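Local atomic coordinates of structural PPIase-like protein L605 (Mimivirus, PDB entry 2OSE), a protein that is a homotrimeric cyclophilin that probably catalyses peptidyl-prolyl cis-trans isomerisation and may bind cyclosporin A. Residues Q32-R37 with I170-G175; D38-G43 with D166-G171; L128-P133 with T146-L151. All coordinates share one frame; numbering follows the deposited sequence.

Interaction 1: Q32-R37 with I170-G175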
loop_
_atom_site.group_PDB
_atom_site.type_symbol
_atom_site.label_atom_id
_atom_site.label_comp_id
_atom_site.label_asym_id
_atom_site.label_seq_id
_atom_site.Cartn_x
_atom_site.Cartn_y
_atom_site.Cartn_z
ATOM N N GLN A 32 -7.154 25.603 12.069
ATOM C CA GLN A 32 -7.532 26.915 11.581
ATOM C C GLN A 32 -6.360 27.375 10.763
ATOM O O GLN A 32 -5.235 27.383 11.241
ATOM C CB GLN A 32 -7.712 27.857 12.765
ATOM C CG GLN A 32 -8.953 27.530 13.670
ATOM C CD GLN A 32 -9.007 28.491 14.819
ATOM O OE1 GLN A 32 -8.142 28.450 15.682
ATOM N NE2 GLN A 32 -9.993 29.384 14.830
ATOM N N ILE A 33 -6.620 27.733 9.514
ATOM C CA ILE A 33 -5.539 27.948 8.557
ATOM C C ILE A 33 -5.707 29.309 7.898
ATOM O O ILE A 33 -6.795 29.639 7.424
ATOM C CB ILE A 33 -5.565 26.834 7.459
ATOM C CG1 ILE A 33 -5.248 25.453 8.058
ATOM C CG2 ILE A 33 -4.546 27.127 6.314
ATOM C CD1 ILE A 33 -5.698 24.295 7.170
ATOM N N LYS A 34 -4.635 30.097 7.898
ATOM C CA LYS A 34 -4.606 31.347 7.157
ATOM C C LYS A 34 -3.848 31.159 5.831
ATOM O O LYS A 34 -2.722 30.704 5.841
ATOM C CB LYS A 34 -3.864 32.404 7.986
ATOM C CG LYS A 34 -3.856 33.788 7.329
ATOM C CD LYS A 34 -3.192 34.830 8.282
ATOM C CE LYS A 34 -1.741 35.102 8.053
ATOM N NZ LYS A 34 -1.381 36.533 8.434
ATOM N N LEU A 35 -4.470 31.545 4.721
ATOM C CA LEU A 35 -3.885 31.353 3.404
ATOM C C LEU A 35 -3.247 32.640 2.888
ATOM O O LEU A 35 -3.583 33.755 3.339
ATOM C CB LEU A 35 -4.932 30.823 2.410
ATOM C CG LEU A 35 -5.335 29.404 2.859
ATOM C CD1 LEU A 35 -6.775 29.435 3.379
ATOM C CD2 LEU A 35 -5.206 28.429 1.779
ATOM N N PHE A 36 -2.309 32.476 1.961
ATOM C CA PHE A 36 -1.551 33.607 1.422
ATOM C C PHE A 36 -1.914 33.640 -0.057
ATOM O O PHE A 36 -1.273 32.984 -0.857
ATOM C CB PHE A 36 -0.033 33.439 1.593
ATOM C CG PHE A 36 0.421 32.906 2.963
ATOM C CD1 PHE A 36 -0.051 33.455 4.162
ATOM C CD2 PHE A 36 1.353 31.885 3.033
ATOM C CE1 PHE A 36 0.390 32.968 5.388
ATOM C CE2 PHE A 36 1.808 31.401 4.236
ATOM C CZ PHE A 36 1.321 31.930 5.425
ATOM N N ARG A 37 -2.980 34.350 -0.409
ATOM C CA ARG A 37 -3.473 34.328 -1.782
ATOM C C ARG A 37 -2.379 34.809 -2.733
ATOM O O ARG A 37 -2.319 34.302 -3.849
ATOM C CB ARG A 37 -4.742 35.165 -1.943
ATOM C CG ARG A 37 -5.494 34.926 -3.257
ATOM C CD ARG A 37 -6.550 36.017 -3.485
ATOM N NE ARG A 37 -7.432 35.683 -4.603
ATOM C CZ ARG A 37 -7.290 36.152 -5.846
ATOM N NH1 ARG A 37 -6.293 36.967 -6.126
ATOM N NH2 ARG A 37 -8.131 35.785 -6.812
ATOM N N ILE A 170 1.262 27.704 0.639
ATOM C CA ILE A 170 0.139 28.615 0.398
ATOM C C ILE A 170 -0.573 29.065 1.696
ATOM O O ILE A 170 -1.553 29.807 1.618
ATOM C CB ILE A 170 -0.925 28.008 -0.559
ATOM C CG1 ILE A 170 -1.489 26.680 -0.023
ATOM C CG2 ILE A 170 -0.369 27.812 -2.028
ATOM C CD1 ILE A 170 -2.857 26.423 -0.573
ATOM N N GLY A 171 -0.072 28.646 2.871
ATOM C CA GLY A 171 -0.757 28.972 4.111
ATOM C C GLY A 171 -0.057 28.463 5.340
ATOM O O GLY A 171 0.956 27.764 5.235
ATOM N N GLN A 172 -0.617 28.789 6.518
ATOM C CA GLN A 172 -0.088 28.323 7.817
ATOM C C GLN A 172 -1.270 28.028 8.735
ATOM O O GLN A 172 -2.272 28.694 8.668
ATOM C CB GLN A 172 0.760 29.409 8.493
ATOM C CG GLN A 172 -0.069 30.674 8.829
ATOM C CD GLN A 172 0.724 31.749 9.563
ATOM O OE1 GLN A 172 1.099 31.583 10.740
ATOM N NE2 GLN A 172 0.971 32.869 8.880
ATOM N N VAL A 173 -1.081 27.095 9.650
ATOM C CA VAL A 173 -2.016 26.786 10.710
ATOM C C VAL A 173 -1.841 27.837 11.795
ATOM O O VAL A 173 -0.739 27.992 12.303
ATOM C CB VAL A 173 -1.739 25.355 11.283
ATOM C CG1 VAL A 173 -2.637 25.072 12.502
ATOM C CG2 VAL A 173 -1.976 24.271 10.191
ATOM N N TYR A 174 -2.895 28.572 12.139
ATOM C CA TYR A 174 -2.768 29.564 13.245
ATOM C C TYR A 174 -3.521 29.124 14.529
ATOM O O TYR A 174 -3.493 29.831 15.551
ATOM C CB TYR A 174 -3.191 30.978 12.786
ATOM C CG TYR A 174 -4.666 31.089 12.394
ATOM C CD1 TYR A 174 -5.628 31.418 13.333
ATOM C CD2 TYR A 174 -5.092 30.805 11.081
ATOM C CE1 TYR A 174 -6.986 31.489 12.978
ATOM C CE2 TYR A 174 -6.429 30.892 10.725
ATOM C CZ TYR A 174 -7.366 31.237 11.685
ATOM O OH TYR A 174 -8.689 31.308 11.342
ATOM N N GLY A 175 -4.167 27.965 14.458
ATOM C CA GLY A 175 -4.874 27.362 15.574
ATOM C C GLY A 175 -4.945 25.865 15.327
ATOM O O GLY A 175 -5.246 25.446 14.205
HETATM O O HOH W 1 -6.247 30.544 16.990
HETATM O O HOH W 2 1.220 35.443 10.023
#
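Gln32 to Leu35 pairs with Ile170 to Gly175 as two neighbouring antiparallel strands of the cyclophilin beta-barrel. Lys34 and Gln172 form a hydrogen-bonded pair in both directions. Lys34 N reaches Gln172 O at 2.9 Å. Two residues on, Phe36 N donates to Ile170 O at 2.8 Å. At the other end a classic beta bulge sets Tyr174 and Gly175 together opposite the single residue Gln32. Gln32 O takes a sound bond from Tyr174 N (2.8 Å) and a weak one from Gly175 N.

The two aromatic rings reach across the strands. Tyr174 CG sits between its own backbone N and carbonyl carbon (chi1 64°), which swings the ring over to Gln32. Gln32 CB lies over one ring face, 3.8 Å from the centroid of the Tyr174 ring, a CH-pi contact. The Tyr174 ring edge meets the backbone of Ile33 and Lys34. Phe36 makes a similar contact: Gly171 CA is over one face of its ring. At the Phe36 ring edge, near its plane, Gln172 NE2 comes within 3.5 Å of Phe36 CE1. The Gln172 amide is turned 68° from the ring.

Ile33, Val173 and Leu35 fill the opposite face of the sheet. Leu35 CD2 lies alongside Ile170 CD1 at 3.9 Å. Helix 41-52 covers Leu35 through Val44, Phe47 and Val48.

Further out, Arg16 makes a cation-pi contact with Tyr174. Tyr206 OH bonds to Gln32 NE2, while one water donates to both Gln32 OE1 and Tyr174 O.

Interaction 2: D38-G43 with D166-G171; sequences DAFPAG and DQVVIG
Ile170, which meets Phe40 across this contact, is fixed to the sheet by a probable hydrogen bond from its backbone N to Leu129 O. The contact is a helix start packed on a barrel strand. In the cyclophilin fold, helices close the ends of the beta-barrel, and here the beginning of helix 41-52 lies against strand 168-175. No hydrogen bond joins the two segments, so the fit is made by apolar groups.

Phe40 stands at the N-cap position of the helix. Its CG is anti to the backbone N (chi1 -169°), and this sets the CD2 side of the ring near Val168. Val168 CG1 meets Phe40 CD2 at 3.8 Å, and the two side chains cross at about a right angle. The methyl comes to the ring obliquely. Phe40 CB touches Ile170 CG2, also at 3.8 Å, so the aromatic residue bridges two alternate residues of the strand.

The ring is held by more than the strand. Gly43 N lies over one of its faces, toward the rim and 3.4 Å above the plane of the Phe40 ring. Phe116 and Tyr143 add edge-to-face ring contacts.

Ala39 adds a second touch and has a backbone bond with Gly117. The Ala39 methyl points at the strand backbone, where its CB lies 3.6 Å from Val169 O.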
loop_
_atom_site.group_PDB
_atom_site.type_symbol
_atom_site.label_atom_id
_atom_site.label_comp_id
_atom_site.label_asym_id
_atom_site.label_seq_id
_atom_site.Cartn_x
_atom_site.Cartn_y
_atom_site.Cartn_z
ATOM N N ASP A 38 -1.503 35.729 -2.271
ATOM C CA ASP A 38 -0.338 36.230 -3.069
ATOM C C ASP A 38 0.775 35.205 -3.345
ATOM O O ASP A 38 1.736 35.489 -4.061
ATOM C CB ASP A 38 0.288 37.543 -2.515
ATOM C CG ASP A 38 0.918 37.411 -1.110
ATOM O OD1 ASP A 38 1.518 36.379 -0.720
ATOM O OD2 ASP A 38 0.856 38.425 -0.373
ATOM N N ALA A 39 0.650 34.021 -2.772
ATOM C CA ALA A 39 1.597 32.959 -3.039
ATOM C C ALA A 39 1.255 32.290 -4.372
ATOM O O ALA A 39 2.154 31.873 -5.106
ATOM C CB ALA A 39 1.572 31.928 -1.887
ATOM N N PHE A 40 -0.037 32.181 -4.669
ATOM C CA PHE A 40 -0.544 31.283 -5.702
ATOM C C PHE A 40 -2.033 31.480 -5.805
ATOM O O PHE A 40 -2.804 30.651 -5.282
ATOM C CB PHE A 40 -0.271 29.814 -5.280
ATOM C CG PHE A 40 -0.507 28.781 -6.347
ATOM C CD1 PHE A 40 -1.057 29.111 -7.592
ATOM C CD2 PHE A 40 -0.181 27.425 -6.079
ATOM C CE1 PHE A 40 -1.284 28.131 -8.559
ATOM C CE2 PHE A 40 -0.395 26.435 -7.037
ATOM C CZ PHE A 40 -0.939 26.780 -8.288
ATOM N N PRO A 41 -2.484 32.558 -6.484
ATOM C CA PRO A 41 -3.910 32.823 -6.529
ATOM C C PRO A 41 -4.865 31.695 -6.905
ATOM O O PRO A 41 -5.871 31.481 -6.214
ATOM C CB PRO A 41 -4.005 33.997 -7.527
ATOM C CG PRO A 41 -2.761 34.735 -7.313
ATOM C CD PRO A 41 -1.719 33.637 -7.160
ATOM N N ALA A 42 -4.599 30.982 -7.999
ATOM C CA ALA A 42 -5.539 29.944 -8.437
ATOM C C ALA A 42 -5.561 28.728 -7.486
ATOM O O ALA A 42 -6.581 28.096 -7.326
ATOM C CB ALA A 42 -5.187 29.464 -9.890
ATOM N N GLY A 43 -4.418 28.406 -6.902
ATOM C CA GLY A 43 -4.323 27.256 -5.984
ATOM C C GLY A 43 -4.959 27.543 -4.632
ATOM O O GLY A 43 -5.588 26.669 -4.046
ATOM N N ASP A 166 8.700 22.691 -5.686
ATOM C CA ASP A 166 7.365 22.679 -6.259
ATOM C C ASP A 166 6.272 22.305 -5.246
ATOM O O ASP A 166 5.096 22.354 -5.576
ATOM C CB ASP A 166 7.274 21.696 -7.432
ATOM C CG ASP A 166 8.092 22.125 -8.648
ATOM O OD1 ASP A 166 8.384 23.336 -8.810
ATOM O OD2 ASP A 166 8.414 21.215 -9.454
ATOM N N GLN A 167 6.673 21.876 -4.053
ATOM C CA GLN A 167 5.737 21.644 -2.952
ATOM C C GLN A 167 5.477 23.017 -2.361
ATOM O O GLN A 167 6.080 23.404 -1.359
ATOM C CB GLN A 167 6.326 20.656 -1.939
ATOM C CG GLN A 167 6.613 19.234 -2.535
ATOM C CD GLN A 167 5.495 18.224 -2.353
ATOM O OE1 GLN A 167 4.341 18.573 -2.122
ATOM N NE2 GLN A 167 5.851 16.937 -2.433
ATOM N N VAL A 168 4.584 23.752 -3.008
ATOM C CA VAL A 168 4.454 25.211 -2.805
ATOM C C VAL A 168 3.577 25.616 -1.598
ATOM O O VAL A 168 2.396 25.285 -1.540
ATOM C CB VAL A 168 3.952 25.905 -4.115
ATOM C CG1 VAL A 168 2.554 25.411 -4.487
ATOM C CG2 VAL A 168 3.941 27.468 -3.963
ATOM N N VAL A 169 4.185 26.345 -0.662
ATOM C CA VAL A 169 3.523 26.837 0.544
ATOM C C VAL A 169 2.498 27.933 0.214
ATOM O O VAL A 169 2.838 28.961 -0.401
ATOM C CB VAL A 169 4.551 27.361 1.559
ATOM C CG1 VAL A 169 3.870 27.977 2.835
ATOM C CG2 VAL A 169 5.482 26.261 1.954
ATOM N N ILE A 170 1.262 27.704 0.639
ATOM C CA ILE A 170 0.139 28.615 0.398
ATOM C C ILE A 170 -0.573 29.065 1.696
ATOM O O ILE A 170 -1.553 29.807 1.618
ATOM C CB ILE A 170 -0.925 28.008 -0.559
ATOM C CG1 ILE A 170 -1.489 26.680 -0.023
ATOM C CG2 ILE A 170 -0.369 27.812 -2.028
ATOM C CD1 ILE A 170 -2.857 26.423 -0.573
ATOM N N GLY A 171 -0.072 28.646 2.871
ATOM C CA GLY A 171 -0.757 28.972 4.111
ATOM C C GLY A 171 -0.057 28.463 5.340
ATOM O O GLY A 171 0.956 27.764 5.235
#

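Interaction 3: L128-P133 with T146-L151; sequences LLSLVP and TFMITL
Leu129 and Phe147 meet on the face of the sheet that also carries Leu131 and Ile149. Leu129 CG is anti to the backbone N (chi1 173°), which carries CD1 over toward the partner strand. There Leu129 CD1 touches Phe147 CD1 at 3.4 Å, a close contact made obliquely to the ring. The same methyl rests on Ile149 CG1. Leu131 CD2 reaches Phe147 CB. Tyr76 and Phe47 meet the Phe147 ring edge-to-face.

On the other face, Ser130 OG lies beside Met148 CB and is bonded to His123 NE2. Val132 stands at about a right angle to Met148, with Val132 CG2 3.9 Å from Met148 CB. At the end of the pair, Thr146 CG2 packs on Val132 CB.

Two bonds link Ser130 and Met148, an antiparallel hydrogen-bonded pair of the cyclophilin barrel. Ser130 N reaches Met148 O at 2.8 Å. Val132 N to Thr146 O is almost straight (2.9 Å, 176° at the hydrogen). At the far end Thr150 OG1 accepts Leu128 N at 3.0 Å and also bonds to Ser125 O.

TFMIT matches the QFFIC stretch of human cyclophilin A, whose second phenylalanine lines the proline pocket. Met148 therefore probably takes that place, and it packs on Ala191 of the second subunit. Val132 O also accepts Arg193 NH2 of that subunit. Both sides of the contact are thus mainly apolar. One packs inside the chain. The other meets the second subunit, with Ser130 OG and the Val132 carbonyl as its polar points.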
loop_
_atom_site.group_PDB
_atom_site.type_symbol
_atom_site.label_atom_id
_atom_site.label_comp_id
_atom_site.label_asym_id
_atom_site.label_seq_id
_atom_site.Cartn_x
_atom_site.Cartn_y
_atom_site.Cartn_z
ATOM N N LEU A 128 2.804 24.382 8.179
ATOM C CA LEU A 128 2.643 25.039 6.881
ATOM C C LEU A 128 1.798 24.207 5.979
ATOM O O LEU A 128 1.983 22.974 5.936
ATOM C CB LEU A 128 4.009 25.280 6.230
ATOM C CG LEU A 128 4.940 26.235 6.967
ATOM C CD1 LEU A 128 6.201 26.383 6.149
ATOM C CD2 LEU A 128 4.285 27.617 7.124
ATOM N N LEU A 129 0.860 24.864 5.283
ATOM C CA LEU A 129 -0.003 24.259 4.278
ATOM C C LEU A 129 0.603 24.460 2.883
ATOM O O LEU A 129 1.022 25.578 2.556
ATOM C CB LEU A 129 -1.391 24.944 4.258
ATOM C CG LEU A 129 -2.354 24.526 3.129
ATOM C CD1 LEU A 129 -2.863 23.103 3.381
ATOM C CD2 LEU A 129 -3.512 25.520 2.981
ATOM N N SER A 130 0.583 23.412 2.060
ATOM C CA SER A 130 1.168 23.504 0.717
ATOM C C SER A 130 0.366 22.675 -0.268
ATOM O O SER A 130 -0.457 21.845 0.144
ATOM C CB SER A 130 2.662 23.149 0.750
ATOM O OG SER A 130 2.913 21.813 1.211
ATOM N N LEU A 131 0.535 22.939 -1.563
ATOM C CA LEU A 131 -0.168 22.146 -2.576
ATOM C C LEU A 131 0.816 21.153 -3.209
ATOM O O LEU A 131 1.947 21.486 -3.477
ATOM C CB LEU A 131 -0.830 23.023 -3.652
ATOM C CG LEU A 131 -1.924 23.958 -3.147
ATOM C CD1 LEU A 131 -2.452 24.862 -4.290
ATOM C CD2 LEU A 131 -3.085 23.197 -2.451
ATOM N N VAL A 132 0.357 19.926 -3.421
ATOM C CA VAL A 132 1.242 18.871 -3.912
ATOM C C VAL A 132 1.183 18.846 -5.457
ATOM O O VAL A 132 0.095 18.723 -6.036
ATOM C CB VAL A 132 0.853 17.509 -3.286
ATOM C CG1 VAL A 132 1.744 16.354 -3.830
ATOM C CG2 VAL A 132 0.938 17.587 -1.733
ATOM N N PRO A 133 2.346 18.993 -6.118
ATOM C CA PRO A 133 2.347 19.004 -7.579
ATOM C C PRO A 133 2.096 17.591 -8.175
ATOM O O PRO A 133 2.231 16.569 -7.487
ATOM C CB PRO A 133 3.757 19.487 -7.930
ATOM C CG PRO A 133 4.591 19.095 -6.768
ATOM C CD PRO A 133 3.703 19.130 -5.554
ATOM N N THR A 146 -5.081 18.365 -3.908
ATOM C CA THR A 146 -4.099 17.671 -3.067
ATOM C C THR A 146 -3.192 18.622 -2.276
ATOM O O THR A 146 -2.492 19.453 -2.842
ATOM C CB THR A 146 -3.180 16.715 -3.895
ATOM O OG1 THR A 146 -4.001 15.914 -4.767
ATOM C CG2 THR A 146 -2.369 15.784 -2.944
ATOM N N PHE A 147 -3.210 18.481 -0.954
ATOM C CA PHE A 147 -2.527 19.444 -0.115
ATOM C C PHE A 147 -1.780 18.736 1.013
ATOM O O PHE A 147 -2.145 17.645 1.417
ATOM C CB PHE A 147 -3.540 20.492 0.424
ATOM C CG PHE A 147 -4.454 19.964 1.517
ATOM C CD1 PHE A 147 -4.009 19.902 2.839
ATOM C CD2 PHE A 147 -5.737 19.539 1.227
ATOM C CE1 PHE A 147 -4.830 19.442 3.836
ATOM C CE2 PHE A 147 -6.589 19.067 2.228
ATOM C CZ PHE A 147 -6.128 19.024 3.522
ATOM N N MET A 148 -0.749 19.386 1.527
ATOM C CA MET A 148 0.097 18.844 2.552
ATOM C C MET A 148 0.159 19.823 3.728
ATOM O O MET A 148 0.199 21.026 3.521
ATOM C CB MET A 148 1.498 18.710 1.965
ATOM C CG MET A 148 2.536 18.118 2.915
ATOM S SD MET A 148 4.207 18.110 2.252
ATOM C CE MET A 148 4.050 16.720 1.081
ATOM N N ILE A 149 0.216 19.281 4.951
ATOM C CA ILE A 149 0.535 20.080 6.153
ATOM C C ILE A 149 1.720 19.462 6.854
ATOM O O ILE A 149 1.751 18.229 7.113
ATOM C CB ILE A 149 -0.711 20.185 7.124
ATOM C CG1 ILE A 149 -1.912 20.804 6.396
ATOM C CG2 ILE A 149 -0.359 20.965 8.397
ATOM C CD1 ILE A 149 -3.170 20.872 7.236
ATOM N N THR A 150 2.700 20.297 7.197
ATOM C CA THR A 150 3.892 19.808 7.891
ATOM C C THR A 150 3.616 19.584 9.377
ATOM O O THR A 150 2.944 20.419 10.039
ATOM C CB THR A 150 5.117 20.765 7.755
ATOM O OG1 THR A 150 4.705 22.117 8.045
ATOM C CG2 THR A 150 5.706 20.719 6.344
ATOM N N LEU A 151 4.211 18.508 9.926
ATOM C CA LEU A 151 4.032 18.122 11.340
ATOM C C LEU A 151 5.176 18.629 12.193
ATOM O O LEU A 151 5.108 18.588 13.432
ATOM C CB LEU A 151 3.905 16.595 11.516
ATOM C CG LEU A 151 2.709 15.937 10.827
ATOM C CD1 LEU A 151 2.801 14.405 10.893
ATOM C CD2 LEU A 151 1.350 16.412 11.383
HETATM O O HOH W 3 -2.051 20.287 -5.644
#

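Overall arrangement
Interactions 1 and 2 use strand 168-175; interaction 3 lies beside it through strand 128-135. The centres are 10 to 11 Å apart. Interactions 1 and 2 share Ile170 and Gly171: the strand pairs with 32-37 while the start of helix 41-52 packs on it. On its other edge Gly171 O and Leu129 N are 2.9 Å apart, a probable hydrogen bond. Apolar groups join the rest. Leu35 CD2 is 3.6 Å from Leu129 CD2, and Gly43 CA is 3.5 Å from Leu131 CD1. Interaction 3 includes the probable pocket residue Met148. Segment 166-171 touches the second subunit at Asp166 and Gln167, interaction 3 with Val132, Thr146 and Met148; interaction 1 touches no other chain.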